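Local coordinates for type II restriction enzyme MUNI (Mycoplasma, PDB 1D02), which recognises the double-stranded sequence 5'-CAATTG-3' as a homodimer and cleaves the DNA after the first C, leaving 5'-phosphates, at residues D[8-13]-D[196-201]; D[16-21]-D[28-33]; D[50-55]-D[128-133]; D[161-166]-D[177-182]. The protein carries 1 engineered substitution. One frame throughout, in Å; residues are numbered along the deposited sequence.

In this PD-(D/E)XK-type nuclease, interactions 1, 2 and 4 involve helices or strands that belong to the mixed five-stranded sheet or touch it. Interactions 1 and 2 share helix 12-21 and touch where Asn-11 CB comes 4.0 Å from Ala-33 O; their centres are about 15 Å apart. Interaction 2 in turn reaches interaction 4, Val-30 CG2 lying 4.2 Å from Trp-180 CH2, which brings helix 27-34 against strand 177-180. Interaction 3 stands apart, its centre about 27 Å from that of interaction 4, yet both meet the second subunit. DNA is gripped directly in interaction 4, by Lys-161; the nearest atoms of interaction 3 are about 4 Å from nucleic acid, those of interaction 1 about 17 Å.

Interaction 1. Residues D[8-13]-D[196-201]; sequences GRLNWQ and KLKKYL
Lys-198 reaches from the C-terminal end of the chain to the backbone of Gly-8, and its ammonium group makes the one hydrogen bond between the segments: NZ donates to Gly-8 O at 2.7 Å. The donor stands above the carbonyl plane, 57° out of it, with a C=O...N angle of 122°, so the bond does not follow a lone-pair direction. The side chain is straight through its first two torsions and then bends at chi3 (83°), which turns CE and NZ toward the carbonyl. CE follows the nitrogen in, 3.4 Å from Gly-8 O.

The topology joins the two ends of the chain: residues 8-11 lead into helix 12-21, while 196-201 follow on from helix 186-197, with 3-10 geometry at 198-201. Asn-11 is the N-cap of helix 12-21, its OD1 accepting from Ala-14 N, and it is also the centre of an inverse gamma turn.

Apolar contact is slight and comes from Leu-10, whose CD2 touches Lys-198 CD at 4.2 Å. The same leucine lays its CB over one face of the Trp-12 ring, 3.6 Å above the plane and offset toward the rim. Beyond the two segments, Leu-10 packs on Val-190 and Asn-194 of helix 186-197 and on Tyr-40 of strand 40-44, which Lys-198 also touches. Among the charged groups, Arg-9 pairs through NH2 with Glu-5 in a salt bridge.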
# COMPACT_ATOMS: atom_id res chain seq x y z
N GLY D 8 16.33 -23.60 17.52
CA GLY D 8 15.24 -22.65 17.34
C GLY D 8 13.87 -23.24 17.63
O GLY D 8 12.86 -22.64 17.26
N ARG D 9 13.80 -24.40 18.30
CA ARG D 9 12.51 -25.03 18.56
C ARG D 9 11.57 -24.18 19.43
O ARG D 9 11.95 -23.70 20.49
CB ARG D 9 12.70 -26.41 19.20
CG ARG D 9 11.37 -27.17 19.32
CD ARG D 9 11.53 -28.61 19.71
NE ARG D 9 12.46 -29.32 18.85
CZ ARG D 9 12.88 -30.56 19.10
NH1 ARG D 9 12.42 -31.20 20.16
NH2 ARG D 9 13.78 -31.15 18.32
N LEU D 10 10.33 -24.03 18.97
CA LEU D 10 9.36 -23.23 19.68
C LEU D 10 8.72 -24.04 20.82
O LEU D 10 8.83 -25.27 20.86
CB LEU D 10 8.32 -22.72 18.67
CG LEU D 10 8.88 -21.82 17.57
CD1 LEU D 10 7.73 -21.22 16.73
CD2 LEU D 10 9.64 -20.67 18.21
N ASN D 11 8.06 -23.34 21.75
CA ASN D 11 7.44 -24.01 22.90
C ASN D 11 6.01 -24.39 22.61
O ASN D 11 5.07 -23.76 23.10
CB ASN D 11 7.50 -23.07 24.10
CG ASN D 11 7.21 -23.78 25.42
OD1 ASN D 11 6.60 -24.85 25.44
ND2 ASN D 11 7.61 -23.16 26.52
N TRP D 12 5.86 -25.45 21.82
CA TRP D 12 4.56 -25.91 21.42
C TRP D 12 3.71 -26.38 22.61
O TRP D 12 2.49 -26.27 22.56
CB TRP D 12 4.71 -27.02 20.38
CG TRP D 12 5.39 -26.52 19.12
CD1 TRP D 12 6.72 -26.67 18.77
CD2 TRP D 12 4.79 -25.75 18.06
NE1 TRP D 12 6.97 -26.03 17.57
CE2 TRP D 12 5.81 -25.47 17.11
CE3 TRP D 12 3.49 -25.26 17.83
CZ2 TRP D 12 5.57 -24.73 15.94
CZ3 TRP D 12 3.24 -24.52 16.66
CH2 TRP D 12 4.28 -24.26 15.73
N GLN D 13 4.36 -26.88 23.66
CA GLN D 13 3.60 -27.34 24.83
C GLN D 13 2.92 -26.16 25.54
O GLN D 13 1.79 -26.30 26.02
CB GLN D 13 4.50 -28.08 25.82
CG GLN D 13 5.11 -29.37 25.23
CD GLN D 13 6.56 -29.18 24.79
OE1 GLN D 13 6.91 -28.12 24.25
NE2 GLN D 13 7.40 -30.20 25.02
N LYS D 196 7.86 -20.82 7.49
CA LYS D 196 8.18 -19.90 6.41
C LYS D 196 8.96 -18.63 6.68
O LYS D 196 9.56 -18.08 5.76
CB LYS D 196 6.87 -19.53 5.71
CG LYS D 196 6.12 -20.75 5.22
CD LYS D 196 4.71 -20.42 4.78
CE LYS D 196 4.10 -21.62 4.08
NZ LYS D 196 2.63 -21.49 3.95
N LEU D 197 8.96 -18.17 7.92
CA LEU D 197 9.62 -16.91 8.25
C LEU D 197 10.73 -16.94 9.29
O LEU D 197 11.66 -16.14 9.23
CB LEU D 197 8.54 -15.91 8.70
CG LEU D 197 7.36 -15.72 7.74
CD1 LEU D 197 6.26 -14.87 8.45
CD2 LEU D 197 7.83 -15.02 6.48
N LYS D 198 10.63 -17.85 10.25
CA LYS D 198 11.59 -17.94 11.34
C LYS D 198 13.05 -18.03 10.89
O LYS D 198 13.92 -17.40 11.48
CB LYS D 198 11.25 -19.14 12.24
CG LYS D 198 11.99 -19.15 13.59
CD LYS D 198 11.59 -20.35 14.46
CE LYS D 198 12.39 -21.60 14.08
NZ LYS D 198 11.91 -22.83 14.77
N LYS D 199 13.29 -18.80 9.83
CA LYS D 199 14.64 -18.97 9.31
C LYS D 199 15.27 -17.66 8.86
O LYS D 199 16.49 -17.56 8.80
CB LYS D 199 14.63 -19.96 8.14
CG LYS D 199 13.87 -19.47 6.91
CD LYS D 199 13.80 -20.60 5.86
CE LYS D 199 13.03 -20.17 4.61
NZ LYS D 199 12.93 -21.28 3.59
N TYR D 200 14.45 -16.65 8.56
CA TYR D 200 15.00 -15.37 8.14
C TYR D 200 15.50 -14.55 9.31
O TYR D 200 16.13 -13.51 9.11
CB TYR D 200 13.98 -14.60 7.29
CG TYR D 200 13.83 -15.25 5.94
CD1 TYR D 200 12.66 -15.94 5.61
CD2 TYR D 200 14.88 -15.24 5.01
CE1 TYR D 200 12.54 -16.61 4.40
CE2 TYR D 200 14.76 -15.91 3.79
CZ TYR D 200 13.60 -16.59 3.49
OH TYR D 200 13.46 -17.25 2.31
N LEU D 201 15.26 -15.03 10.53
CA LEU D 201 15.76 -14.34 11.70
C LEU D 201 17.08 -15.01 12.19
O LEU D 201 17.69 -14.59 13.18
CB LEU D 201 14.71 -14.32 12.81
CG LEU D 201 13.41 -13.56 12.44
CD1 LEU D 201 12.44 -13.61 13.60
CD2 LEU D 201 13.73 -12.11 12.09

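Interaction 2. Residues D[16-21]-D[28-33]; sequences AGLKAS and YNVFNA
Both methyl groups of Leu-18 lie over one face of the flat Asn-29 carboxamide: CD2 lies 3.9 Å from Asn-29 OD1 and equally far from its CG, while CD1 lies 4.1 Å from Asn-29 ND2. The two side chains cross at about a right angle. Asn-29 CG sits between its own backbone N and carbonyl carbon (chi1 61°), a torsion that keeps the amide close to its helix, where OD1 accepts from Asn-26 N and ND2 donates to Glu-24 O. These two bonds, one at each polar end, would fix the rotation of the amide, so the leucine meets a group already held in place.

Leu-18 is the single residue of 16-21 that crosses to the other helix. With CG anti to the backbone N (chi1 173°), its CD2 is carried to the backbone of the partner helix, 3.4 Å from Asn-29 O, an oxygen that also accepts the helical bond from Ala-33 N. The same methyl is 4.3 Å from Val-30 CG2 and 4.2 Å from Ala-33 CB, so it rests among Asn-29, Val-30 and Ala-33, within about one turn of the helix.

Behind the leucine, Leu-18 O takes two bonds from Ser-21, one from its N and a shorter one from OG at 2.6 Å. Ser-21 OG also bonds to Ala-23 N in the following turn.

The arrangement is a helical hairpin, the axes of the two segments running at 140° with a closest approach of 9.8 Å. Gln-25 of the connecting loop covers Leu-18 and Val-30, Val-30 and Phe-31 lean on helix 186-197, and Tyr-28 faces strands 40-44 and 84-88.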
# COMPACT_ATOMS: atom_id res chain seq x y z
N ALA D 16 -0.09 -25.30 23.52
CA ALA D 16 -1.15 -26.29 23.71
C ALA D 16 -1.83 -26.02 25.07
O ALA D 16 -3.05 -26.19 25.20
CB ALA D 16 -0.57 -27.71 23.65
N GLY D 17 -1.06 -25.60 26.07
CA GLY D 17 -1.65 -25.29 27.36
C GLY D 17 -2.64 -24.12 27.25
O GLY D 17 -3.71 -24.14 27.85
N LEU D 18 -2.25 -23.09 26.50
CA LEU D 18 -3.13 -21.93 26.30
C LEU D 18 -4.41 -22.40 25.62
O LEU D 18 -5.52 -22.04 26.03
CB LEU D 18 -2.42 -20.87 25.43
CG LEU D 18 -3.26 -19.66 25.00
CD1 LEU D 18 -3.73 -18.86 26.20
CD2 LEU D 18 -2.42 -18.77 24.09
N LYS D 19 -4.27 -23.22 24.58
CA LYS D 19 -5.45 -23.71 23.88
C LYS D 19 -6.34 -24.50 24.85
O LYS D 19 -7.55 -24.30 24.92
CB LYS D 19 -5.04 -24.61 22.70
CG LYS D 19 -6.22 -25.19 21.93
CD LYS D 19 -5.76 -26.15 20.83
CE LYS D 19 -6.94 -26.65 20.01
NZ LYS D 19 -6.51 -27.67 19.00
N ALA D 20 -5.72 -25.37 25.64
CA ALA D 20 -6.50 -26.20 26.58
C ALA D 20 -7.21 -25.43 27.68
O ALA D 20 -8.18 -25.94 28.26
CB ALA D 20 -5.59 -27.26 27.20
N SER D 21 -6.73 -24.23 27.98
CA SER D 21 -7.29 -23.38 29.03
C SER D 21 -8.65 -22.80 28.65
O SER D 21 -9.38 -22.33 29.52
CB SER D 21 -6.35 -22.22 29.33
OG SER D 21 -6.44 -21.23 28.31
N TYR D 28 -1.16 -12.04 20.13
CA TYR D 28 -0.26 -11.79 21.24
C TYR D 28 -0.16 -12.91 22.26
O TYR D 28 0.97 -13.35 22.59
CB TYR D 28 -0.63 -10.47 21.92
CG TYR D 28 -0.70 -9.34 20.93
CD1 TYR D 28 -1.92 -8.95 20.35
CD2 TYR D 28 0.45 -8.69 20.53
CE1 TYR D 28 -1.96 -7.92 19.38
CE2 TYR D 28 0.42 -7.68 19.59
CZ TYR D 28 -0.77 -7.30 19.02
OH TYR D 28 -0.74 -6.30 18.07
N ASN D 29 -1.28 -13.40 22.79
CA ASN D 29 -1.09 -14.46 23.79
C ASN D 29 -0.58 -15.77 23.16
O ASN D 29 0.15 -16.52 23.80
CB ASN D 29 -2.34 -14.65 24.71
CG ASN D 29 -3.61 -15.06 23.97
OD1 ASN D 29 -3.63 -15.31 22.78
ND2 ASN D 29 -4.70 -15.14 24.74
N VAL D 30 -0.91 -15.99 21.90
CA VAL D 30 -0.45 -17.18 21.18
C VAL D 30 1.08 -17.12 21.01
O VAL D 30 1.80 -18.08 21.36
CB VAL D 30 -1.14 -17.27 19.79
CG1 VAL D 30 -0.37 -18.18 18.82
CG2 VAL D 30 -2.59 -17.78 19.96
N PHE D 31 1.61 -16.01 20.50
CA PHE D 31 3.05 -15.97 20.33
C PHE D 31 3.79 -15.87 21.66
O PHE D 31 4.89 -16.42 21.79
CB PHE D 31 3.47 -14.84 19.37
CG PHE D 31 3.46 -15.26 17.93
CD1 PHE D 31 2.50 -14.75 17.04
CD2 PHE D 31 4.38 -16.19 17.45
CE1 PHE D 31 2.48 -15.18 15.72
CE2 PHE D 31 4.35 -16.62 16.13
CZ PHE D 31 3.40 -16.11 15.26
N ASN D 32 3.23 -15.15 22.63
CA ASN D 32 3.89 -15.06 23.94
C ASN D 32 4.00 -16.46 24.53
O ASN D 32 5.02 -16.82 25.12
CB ASN D 32 3.10 -14.16 24.89
CG ASN D 32 3.31 -12.69 24.61
OD1 ASN D 32 2.44 -11.85 24.89
ND2 ASN D 32 4.48 -12.36 24.09
N ALA D 33 2.96 -17.27 24.37
CA ALA D 33 3.03 -18.62 24.93
C ALA D 33 4.07 -19.47 24.21
O ALA D 33 4.91 -20.12 24.84
CB ALA D 33 1.66 -19.32 24.86

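Interaction 3. Residues D[50-55]-D[128-133]; sequences KNLYAQ and PGLLKA
Leu-52 and Leu-130 meet through their end methyls, CD1 of the first 3.8 Å from CD2 of the second. They join a loop between strand 40-44 and helix 60-63 to the first turns of helix 128-138, at the dimer interface of this PD-(D/E)XK nuclease. The tight part is centred on Leu-130 CD2. Tyr-53 OH approaches the same methyl to 4.0 Å, so that one carbon is shared between a leucine and a phenol, and each of these side chains crosses Leu-130 at about a right angle. Tyr-53 sets out alongside the helix, but with CG anti to its own carbonyl carbon (chi1 -46°) the end of its ring comes in toward Leu-130. One face of that ring takes Leu-52 CB, 3.8 Å above the plane near the rim.

The hydroxyl also has a polar partner, for Tyr-53 OH is hydrogen-bonded to Trp-169 NE1 of the second subunit. Phe-168 of that subunit stands edge-to-face with the Tyr-53 ring, and Trp-169 packs on Leu-130.

The looser side lies toward Ala-133. Although the alpha carbons of Leu-52 and Ala-133 are the nearest pair between the segments, they remain 8.3 Å apart, and Leu-52 is itself partly exposed. Lys-132, exposed on the helix, forms a salt bridge with Asp-171 of the second subunit. The contact on this side is a single methyl pair, Leu-52 CD2 to Ala-133 CB at 4.3 Å.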
# COMPACT_ATOMS: atom_id res chain seq x y z
N LYS D 50 9.89 4.57 15.24
CA LYS D 50 9.28 5.79 15.75
C LYS D 50 9.84 7.07 15.11
O LYS D 50 9.15 8.08 15.05
CB LYS D 50 9.52 5.85 17.27
CG LYS D 50 8.89 7.02 18.04
CD LYS D 50 9.62 7.23 19.39
CE LYS D 50 8.77 6.92 20.63
NZ LYS D 50 7.58 7.82 20.78
N ASN D 51 11.09 7.02 14.63
CA ASN D 51 11.73 8.24 14.10
C ASN D 51 12.13 8.06 12.65
O ASN D 51 13.22 7.58 12.36
CB ASN D 51 12.98 8.53 14.98
CG ASN D 51 13.65 9.85 14.65
OD1 ASN D 51 13.20 10.58 13.78
ND2 ASN D 51 14.74 10.15 15.34
N LEU D 52 11.24 8.45 11.74
CA LEU D 52 11.49 8.28 10.32
C LEU D 52 11.40 9.47 9.37
O LEU D 52 12.21 9.60 8.44
CB LEU D 52 10.51 7.26 9.73
CG LEU D 52 10.44 5.81 10.19
CD1 LEU D 52 9.35 5.10 9.36
CD2 LEU D 52 11.80 5.15 9.99
N TYR D 53 10.40 10.32 9.61
CA TYR D 53 10.09 11.37 8.67
C TYR D 53 10.46 12.81 8.85
O TYR D 53 10.58 13.52 7.86
CB TYR D 53 8.57 11.37 8.42
CG TYR D 53 7.94 10.03 8.16
CD1 TYR D 53 6.77 9.65 8.83
CD2 TYR D 53 8.45 9.18 7.19
CE1 TYR D 53 6.12 8.45 8.51
CE2 TYR D 53 7.81 7.98 6.87
CZ TYR D 53 6.65 7.63 7.53
OH TYR D 53 5.97 6.47 7.19
N ALA D 54 10.61 13.26 10.09
CA ALA D 54 10.84 14.68 10.28
C ALA D 54 12.07 15.30 9.63
O ALA D 54 12.04 16.49 9.29
CB ALA D 54 10.80 15.03 11.78
N GLN D 55 13.14 14.53 9.43
CA GLN D 55 14.34 15.08 8.82
C GLN D 55 14.40 14.82 7.32
O GLN D 55 15.45 15.02 6.69
CB GLN D 55 15.60 14.52 9.50
CG GLN D 55 15.66 14.82 10.99
CD GLN D 55 16.96 14.36 11.66
OE1 GLN D 55 17.93 15.13 11.79
NE2 GLN D 55 16.98 13.13 12.10
N PRO D 128 9.01 1.66 -1.53
CA PRO D 128 10.46 1.48 -1.45
C PRO D 128 11.07 2.08 -0.20
O PRO D 128 12.02 1.54 0.37
CB PRO D 128 10.97 2.11 -2.76
CG PRO D 128 9.83 3.07 -3.18
CD PRO D 128 8.60 2.26 -2.81
N GLY D 129 10.50 3.19 0.27
CA GLY D 129 11.00 3.83 1.46
C GLY D 129 10.86 3.00 2.72
O GLY D 129 11.82 2.91 3.49
N LEU D 130 9.68 2.43 2.95
CA LEU D 130 9.51 1.62 4.16
C LEU D 130 10.23 0.29 4.03
O LEU D 130 10.70 -0.24 5.04
CB LEU D 130 8.02 1.42 4.49
CG LEU D 130 7.38 2.75 5.00
CD1 LEU D 130 5.89 2.54 5.25
CD2 LEU D 130 8.04 3.18 6.31
N LEU D 131 10.31 -0.26 2.82
CA LEU D 131 11.03 -1.52 2.64
C LEU D 131 12.49 -1.31 3.07
O LEU D 131 13.06 -2.14 3.80
CB LEU D 131 10.99 -1.97 1.18
CG LEU D 131 9.69 -2.62 0.70
CD1 LEU D 131 9.71 -2.81 -0.81
CD2 LEU D 131 9.53 -3.99 1.41
N LYS D 132 13.10 -0.22 2.62
CA LYS D 132 14.50 0.06 3.00
C LYS D 132 14.64 0.25 4.50
O LYS D 132 15.58 -0.28 5.12
CB LYS D 132 15.03 1.30 2.28
CG LYS D 132 15.42 1.04 0.83
CD LYS D 132 15.89 2.33 0.14
CE LYS D 132 16.26 2.06 -1.32
NZ LYS D 132 16.82 3.30 -1.94
N ALA D 133 13.72 1.00 5.11
CA ALA D 133 13.80 1.22 6.55
C ALA D 133 13.66 -0.11 7.33
O ALA D 133 14.41 -0.38 8.29
CB ALA D 133 12.71 2.20 6.99

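Interaction 4. Residues D[161-166]-D[177-182]; sequences KRVREI and YFMWRP. With nucleotides of chain B.
A bend at chi2 (-80°) folds the Met-179 chain so that its CE meets Ile-166, while Tyr-177, with CG between its backbone N and carbonyl carbon (chi1 73°), brings a ring face over the same isoleucine. The contact lies within a beta-alpha-beta crossover, strand 148-153, helix 160-170, strand 177-180; the helix runs nearly antiparallel to strand 177-180, with the axes of the two segments 11.0 Å apart at closest.

Ile-166 splits its branches between the two partners. Its CG2 stands almost exactly over the Tyr-177 ring, 4.0 Å from the centroid and 5° off the normal, a CH-pi contact; its CD1 touches Met-179 CE at 3.7 Å. Met-179 CG meets the edge of the tyrosine ring in its plane, and Met-179 CB lies over one face of the Arg-181 guanidinium. At the edge of that guanidinium, close to its plane, comes Val-163 CG2, 4.1 Å from Arg-181 NH2. Arg-181 NE bonds to Thr-157 O, and Tyr-177 OH to Gln-174 and Thr-167.

Val-163 and Arg-181 also touch Val-62 and Ile-66 of the second subunit. Arg-162 NH1 forms a salt bridge with Glu-165 OE1 at 2.8 Å, and His-119 NE2 also bonds to that oxygen. Lys-161 reaches the DNA: in a cation-pi contact with Trp-78 of the second subunit, it bends at chi3 and donates from NZ to OP2 of DC2 of chain B at 2.6 Å.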
# COMPACT_ATOMS: atom_id res chain seq x y z
N LYS D 161 -13.44 -12.92 -3.17
CA LYS D 161 -12.79 -11.87 -3.95
C LYS D 161 -11.55 -11.34 -3.20
O LYS D 161 -10.46 -11.22 -3.79
CB LYS D 161 -13.78 -10.72 -4.22
CG LYS D 161 -13.15 -9.55 -4.95
CD LYS D 161 -14.05 -8.30 -4.93
CE LYS D 161 -15.32 -8.55 -5.69
NZ LYS D 161 -15.99 -7.25 -5.98
N ARG D 162 -11.70 -11.03 -1.92
CA ARG D 162 -10.57 -10.53 -1.13
C ARG D 162 -9.41 -11.51 -1.04
O ARG D 162 -8.26 -11.09 -1.10
CB ARG D 162 -11.03 -10.15 0.28
CG ARG D 162 -12.04 -9.00 0.30
CD ARG D 162 -11.37 -7.60 0.30
NE ARG D 162 -12.35 -6.64 -0.18
CZ ARG D 162 -12.41 -6.22 -1.44
NH1 ARG D 162 -11.51 -6.64 -2.33
NH2 ARG D 162 -13.45 -5.51 -1.85
N VAL D 163 -9.69 -12.80 -0.88
CA VAL D 163 -8.58 -13.75 -0.77
C VAL D 163 -7.80 -13.80 -2.08
O VAL D 163 -6.58 -13.83 -2.09
CB VAL D 163 -9.12 -15.14 -0.36
CG1 VAL D 163 -8.05 -16.22 -0.50
CG2 VAL D 163 -9.58 -15.05 1.11
N ARG D 164 -8.52 -13.76 -3.20
CA ARG D 164 -7.88 -13.77 -4.50
C ARG D 164 -7.14 -12.45 -4.77
O ARG D 164 -6.06 -12.44 -5.38
CB ARG D 164 -8.94 -14.05 -5.56
CG ARG D 164 -9.47 -15.51 -5.47
CD ARG D 164 -10.37 -15.85 -6.67
NE ARG D 164 -10.70 -17.29 -6.72
CZ ARG D 164 -11.61 -17.88 -5.94
NH1 ARG D 164 -12.31 -17.18 -5.05
NH2 ARG D 164 -11.82 -19.20 -6.05
N GLU D 165 -7.73 -11.35 -4.33
CA GLU D 165 -7.12 -10.03 -4.49
C GLU D 165 -5.76 -9.96 -3.78
O GLU D 165 -4.73 -9.60 -4.37
CB GLU D 165 -8.05 -8.96 -3.90
CG GLU D 165 -7.40 -7.58 -3.69
CD GLU D 165 -8.29 -6.68 -2.84
OE1 GLU D 165 -8.76 -7.13 -1.77
OE2 GLU D 165 -8.50 -5.52 -3.25
N ILE D 166 -5.76 -10.33 -2.50
CA ILE D 166 -4.52 -10.27 -1.72
C ILE D 166 -3.50 -11.26 -2.28
O ILE D 166 -2.31 -10.96 -2.34
CB ILE D 166 -4.81 -10.52 -0.21
CG1 ILE D 166 -5.60 -9.32 0.37
CG2 ILE D 166 -3.51 -10.68 0.57
CD1 ILE D 166 -6.48 -9.69 1.57
N TYR D 177 2.20 -12.88 4.01
CA TYR D 177 0.91 -12.59 4.65
C TYR D 177 0.36 -13.92 5.14
O TYR D 177 0.81 -14.99 4.69
CB TYR D 177 -0.09 -11.93 3.70
CG TYR D 177 -0.66 -12.86 2.66
CD1 TYR D 177 -1.82 -13.59 2.90
CD2 TYR D 177 -0.03 -13.00 1.43
CE1 TYR D 177 -2.34 -14.45 1.94
CE2 TYR D 177 -0.53 -13.85 0.46
CZ TYR D 177 -1.69 -14.57 0.72
OH TYR D 177 -2.17 -15.39 -0.27
N PHE D 178 -0.57 -13.88 6.08
CA PHE D 178 -1.22 -15.11 6.55
C PHE D 178 -2.67 -14.78 6.85
O PHE D 178 -2.96 -13.74 7.46
CB PHE D 178 -0.56 -15.66 7.82
CG PHE D 178 -1.28 -16.83 8.42
CD1 PHE D 178 -1.20 -18.10 7.83
CD2 PHE D 178 -2.05 -16.68 9.57
CE1 PHE D 178 -1.87 -19.20 8.40
CE2 PHE D 178 -2.72 -17.76 10.14
CZ PHE D 178 -2.63 -19.02 9.55
N MET D 179 -3.57 -15.66 6.42
CA MET D 179 -5.02 -15.49 6.64
C MET D 179 -5.38 -16.32 7.87
O MET D 179 -5.43 -17.55 7.79
CB MET D 179 -5.80 -16.04 5.43
CG MET D 179 -5.48 -15.37 4.13
SD MET D 179 -6.36 -13.81 4.01
CE MET D 179 -5.86 -13.24 2.39
N TRP D 180 -5.62 -15.66 9.00
CA TRP D 180 -5.96 -16.38 10.23
C TRP D 180 -7.48 -16.37 10.28
O TRP D 180 -8.10 -15.40 10.71
CB TRP D 180 -5.35 -15.68 11.44
CG TRP D 180 -5.31 -16.56 12.68
CD1 TRP D 180 -5.49 -17.92 12.73
CD2 TRP D 180 -5.10 -16.14 14.03
NE1 TRP D 180 -5.40 -18.36 14.03
CE2 TRP D 180 -5.16 -17.29 14.85
CE3 TRP D 180 -4.86 -14.89 14.63
CZ2 TRP D 180 -5.00 -17.23 16.23
CZ3 TRP D 180 -4.69 -14.83 16.02
CH2 TRP D 180 -4.77 -15.99 16.80
N ARG D 181 -8.07 -17.49 9.85
CA ARG D 181 -9.52 -17.59 9.75
C ARG D 181 -10.28 -17.77 11.05
O ARG D 181 -9.73 -18.23 12.05
CB ARG D 181 -9.87 -18.71 8.74
CG ARG D 181 -9.28 -18.40 7.34
CD ARG D 181 -9.66 -19.37 6.19
NE ARG D 181 -9.28 -18.70 4.94
CZ ARG D 181 -8.12 -18.87 4.30
NH1 ARG D 181 -7.21 -19.73 4.74
NH2 ARG D 181 -7.84 -18.10 3.25
N PRO D 182 -11.56 -17.39 11.06
CA PRO D 182 -12.42 -17.50 12.24
C PRO D 182 -12.39 -18.97 12.67
O PRO D 182 -12.38 -19.88 11.84
CB PRO D 182 -13.80 -17.13 11.68
CG PRO D 182 -13.48 -16.12 10.64
CD PRO D 182 -12.29 -16.75 9.93
P DC B 2 -14.83 -5.28 -9.26
OP1 DC B 2 -13.85 -5.44 -10.36
OP2 DC B 2 -14.95 -6.34 -8.22
O5' DC B 2 -14.52 -3.90 -8.56
C5' DC B 2 -14.57 -2.73 -9.34
C4' DC B 2 -14.36 -1.53 -8.47
O4' DC B 2 -15.59 -1.26 -7.75
C3' DC B 2 -13.24 -1.60 -7.43
O3' DC B 2 -12.31 -0.58 -7.81
C2' DC B 2 -13.96 -1.35 -6.10
C1' DC B 2 -15.26 -0.66 -6.53
N1 DC B 2 -16.43 -0.79 -5.66
C2 DC B 2 -17.10 0.37 -5.28
O2 DC B 2 -16.68 1.47 -5.70
N3 DC B 2 -18.19 0.28 -4.48
C4 DC B 2 -18.63 -0.93 -4.10
N4 DC B 2 -19.72 -0.99 -3.34
C5 DC B 2 -17.96 -2.13 -4.49
C6 DC B 2 -16.88 -2.02 -5.25